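Dehalogenase (Rhodospirillaceae, PDB 6A41) probably catalyses the dehalogenation of halohydrins, as a tetrameric Rossmann-fold protein related to the short-chain dehydrogenases/reductases. Local coordinates at residues A[84-89]-A[98-103]; A[106-111]-A[147-152]; A[218-223]-A[237-242]. All blocks are in the same frame, centred on the assembly; numbering follows the deposited sequence.

Interaction 1: residues A[84-89]-A[98-103]; sequences DAYPAL and IEDFRD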
loop_
_atom_site.group_PDB
_atom_site.type_symbol
_atom_site.label_atom_id
_atom_site.label_comp_id
_atom_site.label_asym_id
_atom_site.label_seq_id
_atom_site.Cartn_x
_atom_site.Cartn_y
_atom_site.Cartn_z
ATOM N N ASP A 84 -16.495 8.112 14.010
ATOM C CA ASP A 84 -15.653 8.448 15.144
ATOM C C ASP A 84 -14.733 9.608 14.762
ATOM O O ASP A 84 -14.145 9.617 13.670
ATOM C CB ASP A 84 -14.842 7.200 15.586
ATOM C CG ASP A 84 -15.759 5.999 15.759
ATOM O OD1 ASP A 84 -16.566 6.016 16.694
ATOM O OD2 ASP A 84 -15.714 5.092 14.885
ATOM N N ALA A 85 -14.663 10.599 15.660
ATOM C CA ALA A 85 -13.886 11.805 15.440
ATOM C C ALA A 85 -13.433 12.461 16.735
ATOM O O ALA A 85 -14.252 12.706 17.570
ATOM C CB ALA A 85 -14.622 12.792 14.630
ATOM N N TYR A 86 -12.110 12.601 16.856
ATOM C CA TYR A 86 -11.412 13.352 17.900
ATOM C C TYR A 86 -10.606 14.482 17.203
ATOM O O TYR A 86 -10.187 14.278 16.042
ATOM C CB TYR A 86 -10.454 12.388 18.684
ATOM C CG TYR A 86 -9.711 13.002 19.849
ATOM C CD1 TYR A 86 -10.287 13.151 21.109
ATOM C CD2 TYR A 86 -8.445 13.548 19.657
ATOM C CE1 TYR A 86 -9.613 13.792 22.177
ATOM C CE2 TYR A 86 -7.727 14.154 20.704
ATOM C CZ TYR A 86 -8.312 14.247 21.952
ATOM O OH TYR A 86 -7.576 14.871 22.908
ATOM N N PRO A 87 -10.421 15.645 17.849
ATOM C CA PRO A 87 -9.749 16.748 17.145
ATOM C C PRO A 87 -8.335 16.394 16.693
ATOM O O PRO A 87 -7.659 15.614 17.378
ATOM C CB PRO A 87 -9.711 17.891 18.148
ATOM C CG PRO A 87 -10.784 17.565 19.123
ATOM C CD PRO A 87 -10.957 16.074 19.163
ATOM N N ALA A 88 -7.949 16.885 15.513
ATOM C CA ALA A 88 -6.619 16.736 15.068
ATOM C C ALA A 88 -5.861 17.901 15.738
ATOM O O ALA A 88 -5.909 19.035 15.240
ATOM C CB ALA A 88 -6.578 16.840 13.578
ATOM N N LEU A 89 -5.213 17.639 16.873
ATOM C CA LEU A 89 -4.440 18.683 17.554
ATOM C C LEU A 89 -3.074 18.858 16.986
ATOM O O LEU A 89 -2.316 17.873 16.749
ATOM C CB LEU A 89 -4.274 18.342 19.030
ATOM C CG LEU A 89 -5.567 17.988 19.746
ATOM C CD1 LEU A 89 -5.348 17.381 21.180
ATOM C CD2 LEU A 89 -6.420 19.244 19.839
ATOM N N ILE A 98 1.010 13.482 26.027
ATOM C CA ILE A 98 0.778 12.056 25.981
ATOM C C ILE A 98 -0.666 11.732 26.293
ATOM O O ILE A 98 -1.259 10.847 25.668
ATOM C CB ILE A 98 1.662 11.359 26.982
ATOM C CG1 ILE A 98 3.153 11.496 26.608
ATOM C CG2 ILE A 98 1.272 9.898 27.102
ATOM C CD1 ILE A 98 3.488 10.958 25.247
ATOM N N GLU A 99 -1.244 12.403 27.309
ATOM C CA GLU A 99 -2.702 12.205 27.650
ATOM C C GLU A 99 -3.632 12.474 26.434
ATOM O O GLU A 99 -4.587 11.777 26.270
ATOM C CB GLU A 99 -3.142 13.073 28.853
ATOM C CG GLU A 99 -3.043 14.548 28.451
ATOM C CD GLU A 99 -3.347 15.633 29.540
ATOM O OE1 GLU A 99 -4.596 15.817 29.861
ATOM O OE2 GLU A 99 -2.336 16.331 29.972
ATOM N N ASP A 100 -3.329 13.455 25.582
ATOM C CA ASP A 100 -4.135 13.691 24.358
ATOM C C ASP A 100 -3.949 12.507 23.372
ATOM O O ASP A 100 -4.833 12.195 22.677
ATOM C CB ASP A 100 -3.719 14.956 23.628
ATOM C CG ASP A 100 -3.892 16.217 24.470
ATOM O OD1 ASP A 100 -4.639 16.200 25.460
ATOM O OD2 ASP A 100 -3.184 17.201 24.141
ATOM N N PHE A 101 -2.758 11.964 23.266
ATOM C CA PHE A 101 -2.519 10.779 22.401
ATOM C C PHE A 101 -3.398 9.580 22.872
ATOM O O PHE A 101 -4.106 8.924 22.094
ATOM C CB PHE A 101 -1.000 10.435 22.313
ATOM C CG PHE A 101 -0.648 9.365 21.295
ATOM C CD1 PHE A 101 -1.424 9.075 20.218
ATOM C CD2 PHE A 101 0.593 8.801 21.318
ATOM C CE1 PHE A 101 -0.999 8.144 19.280
ATOM C CE2 PHE A 101 0.978 7.839 20.457
ATOM C CZ PHE A 101 0.220 7.543 19.422
ATOM N N ARG A 102 -3.418 9.321 24.176
ATOM C CA ARG A 102 -4.254 8.322 24.708
ATOM C C ARG A 102 -5.762 8.554 24.465
ATOM O O ARG A 102 -6.475 7.596 24.144
ATOM C CB ARG A 102 -4.043 8.199 26.283
ATOM C CG ARG A 102 -2.656 7.660 26.670
ATOM C CD ARG A 102 -2.529 7.384 28.175
ATOM N NE ARG A 102 -1.195 6.973 28.498
ATOM C CZ ARG A 102 -0.400 7.675 29.273
ATOM N NH1 ARG A 102 -0.861 8.768 29.834
ATOM N NH2 ARG A 102 0.809 7.236 29.534
ATOM N N ASP A 103 -6.221 9.796 24.703
ATOM C CA ASP A 103 -7.595 10.196 24.394
ATOM C C ASP A 103 -7.956 10.004 22.894
ATOM O O ASP A 103 -9.054 9.515 22.604
ATOM C CB ASP A 103 -7.889 11.635 24.829
ATOM C CG ASP A 103 -7.840 11.791 26.359
ATOM O OD1 ASP A 103 -7.695 10.773 27.121
ATOM O OD2 ASP A 103 -7.867 12.916 26.849
#

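Interaction 2: residues A[106-111]-A[147-152]; sequences EVMAVA and APYVSA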
loop_
_atom_site.group_PDB
_atom_site.type_symbol
_atom_site.label_atom_id
_atom_site.label_comp_id
_atom_site.label_asym_id
_atom_site.label_seq_id
_atom_site.Cartn_x
_atom_site.Cartn_y
_atom_site.Cartn_z
ATOM N N GLU A 106 -8.342 6.456 22.365
ATOM C CA GLU A 106 -9.610 5.984 22.977
ATOM C C GLU A 106 -10.818 6.197 22.055
ATOM O O GLU A 106 -11.680 5.307 21.896
ATOM C CB GLU A 106 -9.877 6.643 24.304
ATOM C CG GLU A 106 -11.124 6.168 25.022
ATOM C CD GLU A 106 -10.907 4.768 25.649
ATOM O OE1 GLU A 106 -9.731 4.337 25.833
ATOM O OE2 GLU A 106 -11.916 4.079 25.867
ATOM N N VAL A 107 -10.898 7.423 21.514
ATOM C CA VAL A 107 -12.033 7.816 20.702
ATOM C C VAL A 107 -12.051 7.131 19.318
ATOM O O VAL A 107 -13.111 6.778 18.826
ATOM C CB VAL A 107 -12.105 9.344 20.640
ATOM C CG1 VAL A 107 -13.152 9.771 19.622
ATOM C CG2 VAL A 107 -12.353 9.975 22.018
HETATM N N MSE A 108 -10.880 6.895 18.700
HETATM C CA MSE A 108 -10.793 6.569 17.329
HETATM C C MSE A 108 -10.459 5.087 17.126
HETATM O O MSE A 108 -10.584 4.614 16.000
HETATM C CB MSE A 108 -9.856 7.509 16.464
HETATM C CG MSE A 108 -10.536 8.893 16.496
HETATM SE SE MSE A 108 -9.633 10.210 15.398
HETATM C CE MSE A 108 -7.910 10.313 16.394
ATOM N N ALA A 109 -10.015 4.375 18.154
ATOM C CA ALA A 109 -9.719 2.998 17.985
ATOM C C ALA A 109 -10.433 2.144 19.038
ATOM O O ALA A 109 -11.132 1.180 18.681
ATOM C CB ALA A 109 -8.212 2.741 17.941
ATOM N N VAL A 110 -10.311 2.494 20.306
ATOM C CA VAL A 110 -10.892 1.614 21.363
ATOM C C VAL A 110 -12.423 1.688 21.338
ATOM O O VAL A 110 -13.058 0.614 21.335
ATOM C CB VAL A 110 -10.371 1.973 22.760
ATOM C CG1 VAL A 110 -11.084 1.149 23.852
ATOM C CG2 VAL A 110 -8.904 1.831 22.797
ATOM N N ALA A 111 -13.008 2.901 21.263
ATOM C CA ALA A 111 -14.465 3.048 21.237
ATOM C C ALA A 111 -15.203 2.320 20.064
ATOM O O ALA A 111 -16.134 1.539 20.352
ATOM C CB ALA A 111 -14.925 4.544 21.380
ATOM N N ALA A 147 1.289 13.852 14.379
ATOM C CA ALA A 147 1.486 12.446 14.383
ATOM C C ALA A 147 0.603 11.681 15.352
ATOM O O ALA A 147 0.203 10.563 15.080
ATOM C CB ALA A 147 2.944 12.167 14.683
ATOM N N PRO A 148 0.343 12.247 16.543
ATOM C CA PRO A 148 -0.649 11.527 17.428
ATOM C C PRO A 148 -2.029 11.288 16.791
ATOM O O PRO A 148 -2.529 10.135 16.872
ATOM C CB PRO A 148 -0.717 12.392 18.674
ATOM C CG PRO A 148 0.667 13.039 18.687
ATOM C CD PRO A 148 0.756 13.487 17.211
ATOM N N TYR A 149 -2.557 12.306 16.154
ATOM C CA TYR A 149 -3.799 12.171 15.436
ATOM C C TYR A 149 -3.687 11.073 14.332
ATOM O O TYR A 149 -4.565 10.197 14.183
ATOM C CB TYR A 149 -4.187 13.489 14.793
ATOM C CG TYR A 149 -5.430 13.324 13.946
ATOM C CD1 TYR A 149 -6.700 13.231 14.500
ATOM C CD2 TYR A 149 -5.349 13.168 12.574
ATOM C CE1 TYR A 149 -7.826 13.044 13.677
ATOM C CE2 TYR A 149 -6.496 12.957 11.822
ATOM C CZ TYR A 149 -7.705 12.929 12.394
ATOM O OH TYR A 149 -8.820 12.694 11.588
ATOM N N VAL A 150 -2.633 11.124 13.555
ATOM C CA VAL A 150 -2.497 10.242 12.392
ATOM C C VAL A 150 -2.367 8.795 12.883
ATOM O O VAL A 150 -2.917 7.842 12.332
ATOM C CB VAL A 150 -1.311 10.688 11.480
ATOM C CG1 VAL A 150 -1.150 9.713 10.325
ATOM C CG2 VAL A 150 -1.581 12.073 10.912
ATOM N N SER A 151 -1.571 8.646 13.931
ATOM C CA SER A 151 -1.323 7.358 14.520
ATOM C C SER A 151 -2.627 6.751 15.045
ATOM O O SER A 151 -2.901 5.559 14.830
ATOM C CB SER A 151 -0.258 7.473 15.676
ATOM O OG SER A 151 -0.199 6.191 16.408
ATOM N N ALA A 152 -3.457 7.541 15.701
ATOM C CA ALA A 152 -4.714 7.004 16.205
ATOM C C ALA A 152 -5.648 6.636 15.057
ATOM O O ALA A 152 -6.330 5.657 15.154
ATOM C CB ALA A 152 -5.391 8.028 17.106
#

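Interaction 3: residues A[218-223]-A[237-242]; sequences GATICF and LPHAGG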
loop_
_atom_site.group_PDB
_atom_site.type_symbol
_atom_site.label_atom_id
_atom_site.label_comp_id
_atom_site.label_asym_id
_atom_site.label_seq_id
_atom_site.Cartn_x
_atom_site.Cartn_y
_atom_site.Cartn_z
ATOM N N GLY A 218 -21.100 10.572 2.381
ATOM C CA GLY A 218 -22.299 9.760 2.726
ATOM C C GLY A 218 -22.638 8.650 1.670
ATOM O O GLY A 218 -22.955 7.482 2.037
ATOM N N ALA A 219 -22.556 9.001 0.401
ATOM C CA ALA A 219 -22.833 8.081 -0.650
ATOM C C ALA A 219 -21.793 6.918 -0.650
ATOM O O ALA A 219 -22.159 5.766 -0.939
ATOM C CB ALA A 219 -22.892 8.707 -2.086
ATOM N N THR A 220 -20.550 7.241 -0.365
ATOM C CA THR A 220 -19.516 6.196 -0.224
ATOM C C THR A 220 -19.770 5.206 0.863
ATOM O O THR A 220 -19.672 3.990 0.697
ATOM C CB THR A 220 -18.119 6.849 -0.195
ATOM O OG1 THR A 220 -17.954 7.677 -1.400
ATOM C CG2 THR A 220 -17.112 5.800 -0.186
ATOM N N ILE A 221 -20.046 5.724 2.032
ATOM C CA ILE A 221 -20.435 4.886 3.167
ATOM C C ILE A 221 -21.685 4.070 2.870
ATOM O O ILE A 221 -21.690 2.803 3.135
ATOM C CB ILE A 221 -20.552 5.764 4.439
ATOM C CG1 ILE A 221 -19.262 6.438 4.849
ATOM C CG2 ILE A 221 -21.251 5.027 5.569
ATOM C CD1 ILE A 221 -19.486 7.699 5.734
ATOM N N CYS A 222 -22.721 4.689 2.301
ATOM C CA CYS A 222 -23.888 3.989 1.874
ATOM C C CYS A 222 -23.626 2.850 0.863
ATOM O O CYS A 222 -24.131 1.730 0.993
ATOM C CB CYS A 222 -24.947 4.913 1.309
ATOM S SG CYS A 222 -25.727 5.868 2.637
ATOM N N PHE A 223 -22.763 3.151 -0.114
ATOM C CA PHE A 223 -22.390 2.110 -1.017
ATOM C C PHE A 223 -21.774 0.872 -0.241
ATOM O O PHE A 223 -22.240 -0.291 -0.486
ATOM C CB PHE A 223 -21.390 2.605 -2.109
ATOM C CG PHE A 223 -20.772 1.411 -2.899
ATOM C CD1 PHE A 223 -21.563 0.659 -3.731
ATOM C CD2 PHE A 223 -19.445 1.058 -2.686
ATOM C CE1 PHE A 223 -21.069 -0.515 -4.404
ATOM C CE2 PHE A 223 -18.896 -0.041 -3.337
ATOM C CZ PHE A 223 -19.695 -0.800 -4.164
ATOM N N LEU A 237 -10.913 2.553 2.003
ATOM C CA LEU A 237 -11.233 3.243 0.762
ATOM C C LEU A 237 -10.935 4.743 0.934
ATOM O O LEU A 237 -11.667 5.493 1.621
ATOM C CB LEU A 237 -12.662 2.990 0.397
ATOM C CG LEU A 237 -13.369 3.699 -0.713
ATOM C CD1 LEU A 237 -12.461 3.805 -1.843
ATOM C CD2 LEU A 237 -14.654 2.921 -1.081
ATOM N N PRO A 238 -9.857 5.229 0.297
ATOM C CA PRO A 238 -9.554 6.668 0.331
ATOM C C PRO A 238 -10.577 7.542 -0.351
ATOM O O PRO A 238 -11.086 7.231 -1.460
ATOM C CB PRO A 238 -8.191 6.774 -0.336
ATOM C CG PRO A 238 -7.796 5.340 -0.440
ATOM C CD PRO A 238 -8.992 4.547 -0.632
ATOM N N HIS A 239 -10.976 8.580 0.361
ATOM C CA HIS A 239 -12.021 9.482 -0.073
ATOM C C HIS A 239 -11.553 10.895 0.238
ATOM O O HIS A 239 -11.990 11.522 1.103
ATOM C CB HIS A 239 -13.318 9.142 0.647
ATOM C CG HIS A 239 -14.485 9.896 0.140
ATOM N ND1 HIS A 239 -14.750 11.177 0.553
ATOM C CD2 HIS A 239 -15.433 9.573 -0.771
ATOM C CE1 HIS A 239 -15.864 11.601 -0.054
ATOM N NE2 HIS A 239 -16.318 10.650 -0.842
ATOM N N ALA A 240 -10.613 11.343 -0.620
ATOM C CA ALA A 240 -9.905 12.568 -0.402
ATOM C C ALA A 240 -9.523 13.279 -1.667
ATOM O O ALA A 240 -8.516 13.968 -1.676
ATOM C CB ALA A 240 -8.661 12.241 0.378
ATOM N N GLY A 241 -10.330 13.163 -2.726
ATOM C CA GLY A 241 -10.105 13.900 -3.921
ATOM C C GLY A 241 -8.810 13.607 -4.659
ATOM O O GLY A 241 -8.296 14.455 -5.344
ATOM N N GLY A 242 -8.269 12.444 -4.433
ATOM C CA GLY A 242 -6.948 12.062 -4.982
ATOM C C GLY A 242 -5.698 12.371 -4.099
ATOM O O GLY A 242 -4.606 11.992 -4.453
#

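Interaction 1: residues A[84-89]-A[98-103]
Tyr86 and Leu89, three residues apart in an irregular loop, face Asp103 and Asp100, likewise three apart on the first turns of helix 98-126; the CA atoms of Tyr86 and Asp103 are 8.2 Å apart and those of Leu89 and Asp100 8.4 Å. At this separation the side chains have to bridge the gap, and Tyr86 does most of it. With CG anti to its backbone N (chi1 -177°), its ring reaches out from the loop to the helix. The Asp103 side of the ring is met by CB and backbone rather than by the acid: CE1 of Tyr86 lies 3.8 Å from CB of Asp103, and the carbonyl carbon of Asp103 sits over one face, toward the rim. Ring and carboxylate planes stand 72° apart, far from a stack. CD of Pro87 backs the opposite face, 3.4 Å above the Tyr86 ring plane, and the ring is thus held between its own loop and the helix. Tyr86 OH lies 3.8 Å from the backbone O of Asp100, too far for a hydrogen bond between the two. The loop follows strand 79-83, the middle strand of the parallel Rossmann sheet, and the helix is the long one that runs back along that sheet, so the contact ties a strand's C-terminal exit to the next helix. The side chains of Leu89 and Asp100 cross at roughly a right angle: CD1 of Leu89 rests 3.7 Å from OD2 of Asp100, an apolar methyl against a carboxylate. The other oxygen of Asp100, OD1, is in a salt bridge with Arg97, just before the helix. On another side of the helix, Arg102 forms a salt bridge with Glu106 of the second subunit.

Interaction 2: residues A[106-111]-A[147-152]
Met108, present as selenomethionine, reaches from helix 106-111 to Tyr149 and Ala152 on helix 147-152. The two helical segments run nearly parallel, 19° apart, with axes 9.8 Å from each other. Starting at the root of the chain, CB of Met108 lies 4.2 Å from the backbone O of Ala152. CG then carries the chain across the gap to the selenium, and SE of Met108 comes 3.8 Å from CE1 of Tyr149. SE of Met108 is 4.8 Å from the centroid of the Tyr149 ring and 54° off the ring normal, an oblique Met-aromatic contact. At the last torsion the chain bends (chi3 -65°), bringing the terminal methyl back between the ring and the neighbouring turn: CE of Met108 is 3.7 Å from CD1 of Tyr149 and 3.5 Å from CB of Ala152. The second of these is tighter than ordinary van der Waals packing. Helix 106-111 is locally widened by a pi-type turn, in which Ala111 N bonds to Glu106 O at 2.8 Å. While its ring is packed by Met108, Tyr149 has its hydroxyl hydrogen-bonded to Arg153 NE, and its ring also meets that of Tyr187. The far side of the second helix belongs to the subunit interface, where Ser151 OG bonds to the backbone O of Ala155 in the second subunit. The short-chain dehydrogenase/reductase family builds a four-helix bundle from this helix pair and its copy in a second subunit, consistent with these Ser151 and Arg102-Glu106 contacts, and Tyr149 and Arg153 are spaced as in the Tyr-x-x-x-Arg signature of halohydrin dehalogenases.

Interaction 3: residues A[218-223]-A[237-242]
Thr220 OG1 is hydrogen-bonded to the backbone O of Glu216, one turn earlier in its own helix, and turns the same oxygen to the imidazole of His239. Thr220 OG1 lies 3.2 Å from CD2 of His239 and 3.4 Å from its NE2, approaching obliquely. The setting is the last alpha-beta unit of the Rossmann fold: helix 214-225 packs against strand 236-239, the outermost strand at one end of the parallel sheet within the chain. A chi1 of -173° swings the His239 ring away from its backbone N and onto Thr220, and its side chain also touches Glu216, Leu217 and Val177 of the adjacent strand. Leu237 and His239 are both joined by backbone hydrogen bonds to Gly178 of that neighbouring strand. Another copy of the protein, the third subunit, closes over this end of the chain: Phe223 stacks on its counterpart Phe223 there, and Leu237 packs on His235 of that subunit. Between helix and strand, the polar approach to histidine is matched on the other branch of the threonine by a purely apolar touch, Thr220 CG2 resting 3.9 Å from Leu237 CD2.

In the fold
Interactions 1 and 2 share helix 98-126 and lie side by side, their centres about 6 Å apart; Phe101 joins them, its CZ 3.3 Å from Ser151 OG. Interaction 1 is the surface member, a loop propped on a helix start, with carboxylates close by. Interaction 2, one step further in, is buried and apolar. Both adjoin the second subunit. Interaction 3, buried as well, lies about 23 Å between centres from interaction 1 and about 20 Å from interaction 2; it pairs a helix with an end strand, mixing a hydroxyl and an imidazole with methyl packing, and faces the third subunit. Together the contacts show helices of one Rossmann domain serving two different subunit interfaces.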